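Local coordinates for protein ZYG-9 (Caenorhabditis elegans, PDB 2OF3) that organizes microtubules and spindle poles during mitosis and meiosis in one-cell embryos, and is required for default nucleus positioning in oocytes, at residues Val232-Phe235 and Lys236-Asp240; Cys187-Val190 and Ile191-Tyr194; Val216-Asp220 and Val221-Asn225. All coordinates share one frame; numbering follows the deposited sequence.

Contact 1. Residues Val232-Phe235 and Lys236-Asp240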
loop_
_atom_site.group_PDB
_atom_site.type_symbol
_atom_site.label_atom_id
_atom_site.label_comp_id
_atom_site.label_asym_id
_atom_site.label_seq_id
_atom_site.Cartn_x
_atom_site.Cartn_y
_atom_site.Cartn_z
ATOM N N VAL A 232 12.824 -13.678 -14.373
ATOM C CA VAL A 232 12.872 -13.483 -15.844
ATOM C C VAL A 232 12.943 -12.009 -16.259
ATOM O O VAL A 232 13.668 -11.658 -17.219
ATOM C CB VAL A 232 11.628 -14.113 -16.528
ATOM C CG1 VAL A 232 11.566 -13.784 -18.016
ATOM C CG2 VAL A 232 11.596 -15.626 -16.316
ATOM N N ALA A 233 12.164 -11.147 -15.583
ATOM C CA ALA A 233 12.203 -9.696 -15.832
ATOM C C ALA A 233 13.603 -9.141 -15.493
ATOM O O ALA A 233 14.133 -8.305 -16.227
ATOM C CB ALA A 233 11.113 -8.975 -15.030
ATOM N N CYS A 234 14.197 -9.622 -14.408
ATOM C CA CYS A 234 15.582 -9.278 -14.006
ATOM C C CYS A 234 16.587 -9.759 -15.059
ATOM O O CYS A 234 17.439 -9.010 -15.536
ATOM C CB CYS A 234 15.914 -9.938 -12.676
ATOM S SG CYS A 234 15.154 -9.245 -11.190
ATOM N N PHE A 235 16.468 -11.018 -15.447
ATOM C CA PHE A 235 17.302 -11.577 -16.476
ATOM C C PHE A 235 17.302 -10.696 -17.720
ATOM O O PHE A 235 18.354 -10.392 -18.283
ATOM C CB PHE A 235 16.862 -13.028 -16.808
ATOM C CG PHE A 235 17.801 -13.737 -17.750
ATOM C CD1 PHE A 235 18.902 -14.438 -17.256
ATOM C CD2 PHE A 235 17.621 -13.640 -19.131
ATOM C CE1 PHE A 235 19.802 -15.056 -18.139
ATOM C CE2 PHE A 235 18.502 -14.267 -20.021
ATOM C CZ PHE A 235 19.602 -14.977 -19.520
ATOM N N LYS A 236 16.130 -10.295 -18.178
ATOM C CA LYS A 236 16.068 -9.471 -19.369
ATOM C C LYS A 236 16.980 -8.235 -19.312
ATOM O O LYS A 236 17.494 -7.799 -20.353
ATOM C CB LYS A 236 14.653 -9.024 -19.611
ATOM C CG LYS A 236 14.445 -8.452 -20.983
ATOM C CD LYS A 236 13.017 -7.964 -21.172
ATOM C CE LYS A 236 12.788 -7.513 -22.621
ATOM N NZ LYS A 236 11.414 -6.921 -22.820
ATOM N N PHE A 237 17.144 -7.649 -18.129
ATOM C CA PHE A 237 18.007 -6.470 -17.946
ATOM C C PHE A 237 19.476 -6.782 -17.621
ATOM O O PHE A 237 20.368 -6.111 -18.100
ATOM C CB PHE A 237 17.398 -5.486 -16.919
ATOM C CG PHE A 237 16.189 -4.773 -17.457
ATOM C CD1 PHE A 237 16.317 -3.541 -18.111
ATOM C CD2 PHE A 237 14.922 -5.354 -17.362
ATOM C CE1 PHE A 237 15.180 -2.883 -18.660
ATOM C CE2 PHE A 237 13.781 -4.723 -17.914
ATOM C CZ PHE A 237 13.907 -3.491 -18.561
ATOM N N GLU A 238 19.743 -7.818 -16.850
ATOM C CA GLU A 238 21.073 -8.029 -16.338
ATOM C C GLU A 238 21.622 -9.423 -16.698
ATOM O O GLU A 238 22.689 -9.806 -16.191
ATOM C CB GLU A 238 21.067 -7.804 -14.819
ATOM C CG GLU A 238 20.292 -8.860 -14.047
ATOM C CD GLU A 238 20.320 -8.659 -12.553
ATOM O OE1 GLU A 238 21.189 -7.904 -12.086
ATOM O OE2 GLU A 238 19.468 -9.256 -11.816
ATOM N N GLY A 239 20.915 -10.178 -17.559
ATOM C CA GLY A 239 21.334 -11.566 -17.907
ATOM C C GLY A 239 21.814 -12.396 -16.726
ATOM O O GLY A 239 21.211 -12.352 -15.656
ATOM N N ASP A 240 22.917 -13.134 -16.899
ATOM C CA ASP A 240 23.452 -14.089 -15.888
ATOM C C ASP A 240 23.820 -13.542 -14.528
ATOM O O ASP A 240 24.051 -14.333 -13.598
ATOM C CB ASP A 240 24.739 -14.783 -16.383
ATOM C CG ASP A 240 24.509 -15.788 -17.513
ATOM O OD1 ASP A 240 23.340 -16.211 -17.819
ATOM O OD2 ASP A 240 25.563 -16.167 -18.101
#

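Contact 2. Residues Cys187-Val190 and Ile191-Tyr194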
loop_
_atom_site.group_PDB
_atom_site.type_symbol
_atom_site.label_atom_id
_atom_site.label_comp_id
_atom_site.label_asym_id
_atom_site.label_seq_id
_atom_site.Cartn_x
_atom_site.Cartn_y
_atom_site.Cartn_z
ATOM N N CYS A 187 1.846 -8.906 -4.474
ATOM C CA CYS A 187 3.058 -8.141 -4.202
ATOM C C CYS A 187 4.220 -8.425 -5.154
ATOM O O CYS A 187 4.825 -7.469 -5.642
ATOM C CB CYS A 187 3.440 -8.268 -2.711
ATOM S SG CYS A 187 2.181 -7.371 -1.731
ATOM N N LEU A 188 4.458 -9.700 -5.485
ATOM C CA LEU A 188 5.412 -10.076 -6.545
ATOM C C LEU A 188 5.082 -9.477 -7.879
ATOM O O LEU A 188 5.972 -9.048 -8.622
ATOM C CB LEU A 188 5.519 -11.620 -6.700
ATOM C CG LEU A 188 6.236 -12.301 -5.523
ATOM C CD1 LEU A 188 6.031 -13.841 -5.567
ATOM C CD2 LEU A 188 7.754 -11.843 -5.371
ATOM N N LEU A 189 3.806 -9.468 -8.236
ATOM C CA LEU A 189 3.346 -8.877 -9.521
ATOM C C LEU A 189 3.663 -7.386 -9.607
ATOM O O LEU A 189 3.996 -6.895 -10.670
ATOM C CB LEU A 189 1.823 -9.091 -9.739
ATOM C CG LEU A 189 1.433 -10.564 -9.956
ATOM C CD1 LEU A 189 -0.058 -10.645 -10.039
ATOM C CD2 LEU A 189 2.094 -11.216 -11.213
ATOM N N VAL A 190 3.516 -6.658 -8.513
ATOM C CA VAL A 190 3.933 -5.241 -8.499
ATOM C C VAL A 190 5.479 -5.100 -8.724
ATOM O O VAL A 190 5.927 -4.314 -9.582
ATOM C CB VAL A 190 3.498 -4.510 -7.187
ATOM C CG1 VAL A 190 3.937 -3.011 -7.259
ATOM C CG2 VAL A 190 1.955 -4.580 -7.016
ATOM N N ILE A 191 6.276 -5.879 -7.994
ATOM C CA ILE A 191 7.716 -5.923 -8.242
ATOM C C ILE A 191 8.005 -6.268 -9.682
ATOM O O ILE A 191 8.833 -5.620 -10.307
ATOM C CB ILE A 191 8.405 -6.877 -7.281
ATOM C CG1 ILE A 191 8.284 -6.353 -5.818
ATOM C CG2 ILE A 191 9.894 -7.129 -7.729
ATOM C CD1 ILE A 191 8.626 -7.391 -4.676
ATOM N N GLU A 192 7.323 -7.262 -10.256
ATOM C CA GLU A 192 7.562 -7.587 -11.638
ATOM C C GLU A 192 7.303 -6.362 -12.543
ATOM O O GLU A 192 8.061 -6.066 -13.464
ATOM C CB GLU A 192 6.699 -8.782 -12.064
ATOM C CG GLU A 192 6.949 -9.137 -13.508
ATOM C CD GLU A 192 5.916 -10.046 -14.121
ATOM O OE1 GLU A 192 5.090 -10.639 -13.378
ATOM O OE2 GLU A 192 5.962 -10.177 -15.370
ATOM N N TYR A 193 6.236 -5.629 -12.283
ATOM C CA TYR A 193 5.907 -4.475 -13.078
ATOM C C TYR A 193 6.950 -3.338 -12.961
ATOM O O TYR A 193 7.262 -2.664 -13.946
ATOM C CB TYR A 193 4.525 -4.061 -12.638
ATOM C CG TYR A 193 4.040 -2.688 -12.980
ATOM C CD1 TYR A 193 3.646 -2.346 -14.285
ATOM C CD2 TYR A 193 3.903 -1.750 -11.970
ATOM C CE1 TYR A 193 3.150 -1.036 -14.569
ATOM C CE2 TYR A 193 3.420 -0.490 -12.220
ATOM C CZ TYR A 193 3.036 -0.126 -13.514
ATOM O OH TYR A 193 2.528 1.177 -13.669
ATOM N N TYR A 194 7.486 -3.119 -11.763
ATOM C CA TYR A 194 8.573 -2.148 -11.569
ATOM C C TYR A 194 9.789 -2.489 -12.445
ATOM O O TYR A 194 10.433 -1.613 -13.063
ATOM C CB TYR A 194 8.999 -2.149 -10.104
ATOM C CG TYR A 194 8.001 -1.570 -9.106
ATOM C CD1 TYR A 194 6.891 -0.821 -9.509
ATOM C CD2 TYR A 194 8.241 -1.697 -7.719
ATOM C CE1 TYR A 194 6.002 -0.262 -8.540
ATOM C CE2 TYR A 194 7.378 -1.164 -6.768
ATOM C CZ TYR A 194 6.265 -0.443 -7.179
ATOM O OH TYR A 194 5.434 0.088 -6.188
#

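Contact 3. Residues Val216-Asp220 and Val221-Asn225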
loop_
_atom_site.group_PDB
_atom_site.type_symbol
_atom_site.label_atom_id
_atom_site.label_comp_id
_atom_site.label_asym_id
_atom_site.label_seq_id
_atom_site.Cartn_x
_atom_site.Cartn_y
_atom_site.Cartn_z
ATOM N N VAL A 216 9.994 -19.339 -5.867
ATOM C CA VAL A 216 9.821 -20.232 -6.986
ATOM C C VAL A 216 9.354 -21.590 -6.463
ATOM O O VAL A 216 8.685 -22.316 -7.193
ATOM C CB VAL A 216 11.108 -20.317 -7.909
ATOM C CG1 VAL A 216 10.912 -21.306 -9.096
ATOM C CG2 VAL A 216 11.459 -18.909 -8.482
ATOM N N GLY A 217 9.647 -21.898 -5.195
ATOM C CA GLY A 217 9.239 -23.134 -4.509
ATOM C C GLY A 217 8.035 -23.014 -3.594
ATOM O O GLY A 217 7.767 -23.926 -2.782
ATOM N N ASP A 218 7.296 -21.913 -3.680
ATOM C CA ASP A 218 6.122 -21.705 -2.853
ATOM C C ASP A 218 5.073 -22.766 -3.177
ATOM O O ASP A 218 4.999 -23.249 -4.319
ATOM C CB ASP A 218 5.555 -20.304 -3.142
ATOM C CG ASP A 218 4.619 -19.785 -2.052
ATOM O OD1 ASP A 218 5.075 -19.027 -1.146
ATOM O OD2 ASP A 218 3.388 -20.073 -2.079
ATOM N N LYS A 219 4.270 -23.123 -2.168
ATOM C CA LYS A 219 3.144 -24.083 -2.233
ATOM C C LYS A 219 2.067 -23.643 -3.231
ATOM O O LYS A 219 1.352 -24.459 -3.817
ATOM C CB LYS A 219 2.559 -24.129 -0.812
ATOM C CG LYS A 219 1.316 -24.932 -0.592
ATOM C CD LYS A 219 0.434 -24.419 0.666
ATOM C CE LYS A 219 1.059 -24.770 2.075
ATOM N NZ LYS A 219 0.034 -25.078 3.208
ATOM N N ASP A 220 1.934 -22.321 -3.400
ATOM C CA ASP A 220 0.892 -21.714 -4.196
ATOM C C ASP A 220 1.327 -21.392 -5.631
ATOM O O ASP A 220 2.379 -20.748 -5.855
ATOM C CB ASP A 220 0.431 -20.459 -3.445
ATOM C CG ASP A 220 -0.717 -19.774 -4.133
ATOM O OD1 ASP A 220 -1.872 -20.026 -3.755
ATOM O OD2 ASP A 220 -0.503 -19.005 -5.083
ATOM N N VAL A 221 0.555 -21.849 -6.609
ATOM C CA VAL A 221 0.943 -21.680 -8.021
ATOM C C VAL A 221 1.032 -20.214 -8.465
ATOM O O VAL A 221 1.860 -19.856 -9.329
ATOM C CB VAL A 221 0.009 -22.482 -8.987
ATOM C CG1 VAL A 221 -1.367 -21.865 -9.057
ATOM C CG2 VAL A 221 0.606 -22.584 -10.396
ATOM N N ASN A 222 0.190 -19.344 -7.915
ATOM C CA ASN A 222 0.237 -17.945 -8.367
ATOM C C ASN A 222 1.502 -17.281 -7.854
ATOM O O ASN A 222 2.072 -16.456 -8.560
ATOM C CB ASN A 222 -0.990 -17.159 -7.923
ATOM C CG ASN A 222 -2.285 -17.826 -8.359
ATOM O OD1 ASN A 222 -3.165 -18.101 -7.535
ATOM N ND2 ASN A 222 -2.376 -18.158 -9.628
ATOM N N VAL A 223 1.923 -17.619 -6.639
ATOM C CA VAL A 223 3.171 -17.106 -6.064
ATOM C C VAL A 223 4.363 -17.599 -6.874
ATOM O O VAL A 223 5.232 -16.795 -7.308
ATOM C CB VAL A 223 3.317 -17.528 -4.577
ATOM C CG1 VAL A 223 4.655 -16.975 -3.951
ATOM C CG2 VAL A 223 2.080 -17.093 -3.745
ATOM N N ARG A 224 4.391 -18.907 -7.145
ATOM C CA ARG A 224 5.484 -19.487 -7.960
ATOM C C ARG A 224 5.585 -18.830 -9.288
ATOM O O ARG A 224 6.666 -18.505 -9.690
ATOM C CB ARG A 224 5.249 -20.980 -8.229
ATOM C CG ARG A 224 5.349 -21.797 -6.982
ATOM C CD ARG A 224 5.640 -23.254 -7.373
ATOM N NE ARG A 224 4.512 -23.858 -8.105
ATOM C CZ ARG A 224 3.411 -24.350 -7.543
ATOM N NH1 ARG A 224 3.204 -24.250 -6.227
ATOM N NH2 ARG A 224 2.480 -24.922 -8.308
ATOM N N ASN A 225 4.463 -18.697 -10.008
ATOM C CA ASN A 225 4.487 -18.120 -11.348
ATOM C C ASN A 225 4.978 -16.658 -11.362
ATOM O O ASN A 225 5.732 -16.256 -12.219
ATOM C CB ASN A 225 3.092 -18.170 -11.947
ATOM C CG ASN A 225 3.132 -18.185 -13.447
ATOM O OD1 ASN A 225 2.604 -17.291 -14.107
ATOM N ND2 ASN A 225 3.871 -19.149 -13.993
#

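Contact 1. Residues Val232-Phe235 and Lys236-Asp240
Phe235 and Gly239 carry this contact, one turn apart at the C-terminal end of helix 221-238. The aromatic part comes first. Gly239 CA sits over one face of the Phe235 ring, 3.9 Å from the ring centroid and offset toward the rim. This is a CH-pi contact. The ring reaches it because Phe235 CG is anti to the backbone N (chi1 -173°). Asp240 OD1 lies at the ring edge, 3.7 Å from Phe235 CE1. The Phe237 ring turns its own edge to the backbone, with CD2 3.3 Å from Ala233 O in the ring plane.

The second kind is backbone hydrogen bonding. Lys236 N donates to Val232 O in a regular helical bond. Cys234 O accepts twice, from Glu238 N at 2.9 Å and from Phe237 N. Gly239 N closes the last turn on Phe235 O at 2.7 Å. Gly239 has positive phi and is the first residue to leave the helical path.

The third kind is aliphatic contact with the backbone. Glu238 CG packs on Cys234 O at 3.2 Å. The Glu238 carboxylate has a long, weak ion pair with Lys204, and Glu209 brings a like charge close to it.

The Phe235 side chain also touches Ile261 of helix 251-264. Were Phe235 an alanine, Gly239 CA would probably lose the ring face it packs on and a gap would open beside Ile261. The chemistry implies a helix end closed by main-chain bonds and covered by an aromatic ring.

Contact 2. Residues Cys187-Val190 and Ile191-Tyr194
Val190 and Tyr194 form the tight part of this contact, one turn apart on helix 181-198. Their side chains run side by side in the same direction. Val190 CG1 lies over one face of the tyrosine ring, 3.9 Å from its centroid, in a CH-pi contact. Its closest ring atom is Tyr194 CZ at 3.5 Å. A chi1 of -178° sends this methyl, rather than CG2, to the ring. Val190 O meets the ring too, 3.4 Å above its plane and toward the rim. That carbonyl also accepts from Tyr194 N at 2.9 Å. One carbonyl oxygen thus meets both the amide and the ring of Tyr194. The phenol OH is hydrogen-bonded to Ser160, which helps to hold the far end of the buried ring.

Ile191 adds to the buried side. Its CG1 rests 3.6 Å from Cys187 O, and its amide N donates to the same oxygen in a nearly straight bond (172°).

The other side is looser. Leu189 and Glu192 are partly exposed and lie alongside each other, with Leu189 CD2 3.7 Å from Glu192 OE1. Tyr193 is exposed and touches residues 187-190 mainly through CB, which is 3.4 Å from Val190 O.

These are i to i+4 and i to i+3 contacts along one helix of the HEAT-like helical array known for TOG domains. Three helices pack on this one. Tyr194 packs on Met168, Thr169 and Leu172 of helix 165-174, and Val190 shares Leu172. Leu189, Val190 and Tyr193 touch Arg153 of helix 146-163. Leu188, Leu189 and Glu192 face helix 221-238 through Val223, Ala226 and Asn229.

Contact 3. Residues Val216-Asp220 and Val221-Asn225
An N-cap opens helix 221-238 here, with Asp220 as the capping residue and Val223 and Asn222 as its partners. Asp220 OD2 accepts from Val223 N at 3.2 Å through its anti lone pair. It also takes a weak bond from Asn222 N at 2.9 Å. Rotation about CA-CB to a chi1 of -177° swings the Asp220 carboxylate back over these amides. Its negative charge would probably be favoured by the helix dipole. The Asp220 carbonyl starts the helical pattern by accepting from Arg224 N in a straight bond (172°).

Just before the cap, Asp218 makes an Asx turn. Its OD2 accepts from Asp220 N at 3.0 Å, on the anti side of the carboxylate. The same oxygen forms a salt bridge with Arg184 of helix 181-198. Asp218 and Val223 cross at about a right angle, and Val223 CG1 packs 3.4 Å from Asp218 CG.

Arg224 turns back over the loop, with a kink about its CG-CD bond (chi3 -66°). Its NH1 donates to Asp218 O at 2.8 Å, with the acceptor in the guanidinium plane. Lys219 O also lies at that edge, 3.0 Å from Arg224 NH1. One face of the guanidinium is over Val221 CA. Closer to the backbone, Arg224 CD rests 3.2 Å from Val216 O.

Two aspartates and an arginine therefore tie the loop to the first turn. The arrangement is an Asx turn leading into an aspartate N-cap, at the start of a helix in the all-helical TOG domain.

In the fold
All three contacts lie within the TOG domain of one helical chain, on the same side of its centre. Contact 2 comes first in sequence, on helix 181-198. Contact 3 follows at the start of helix 221-238, and contact 1 lies at the end of that helix. The centres of contacts 1 and 3 are about 20 Å apart. Contact 2 is about 14 Å from contact 3 and about 15 Å from contact 1, centre to centre. It touches contact 3 directly, with Leu188 CD1 3.5 Å from Val223 O. Contact 1 touches neither. Helices 181-198 and 221-238 thus pack side by side, as part of the elongated, HEAT-like helical array of the TOG domain.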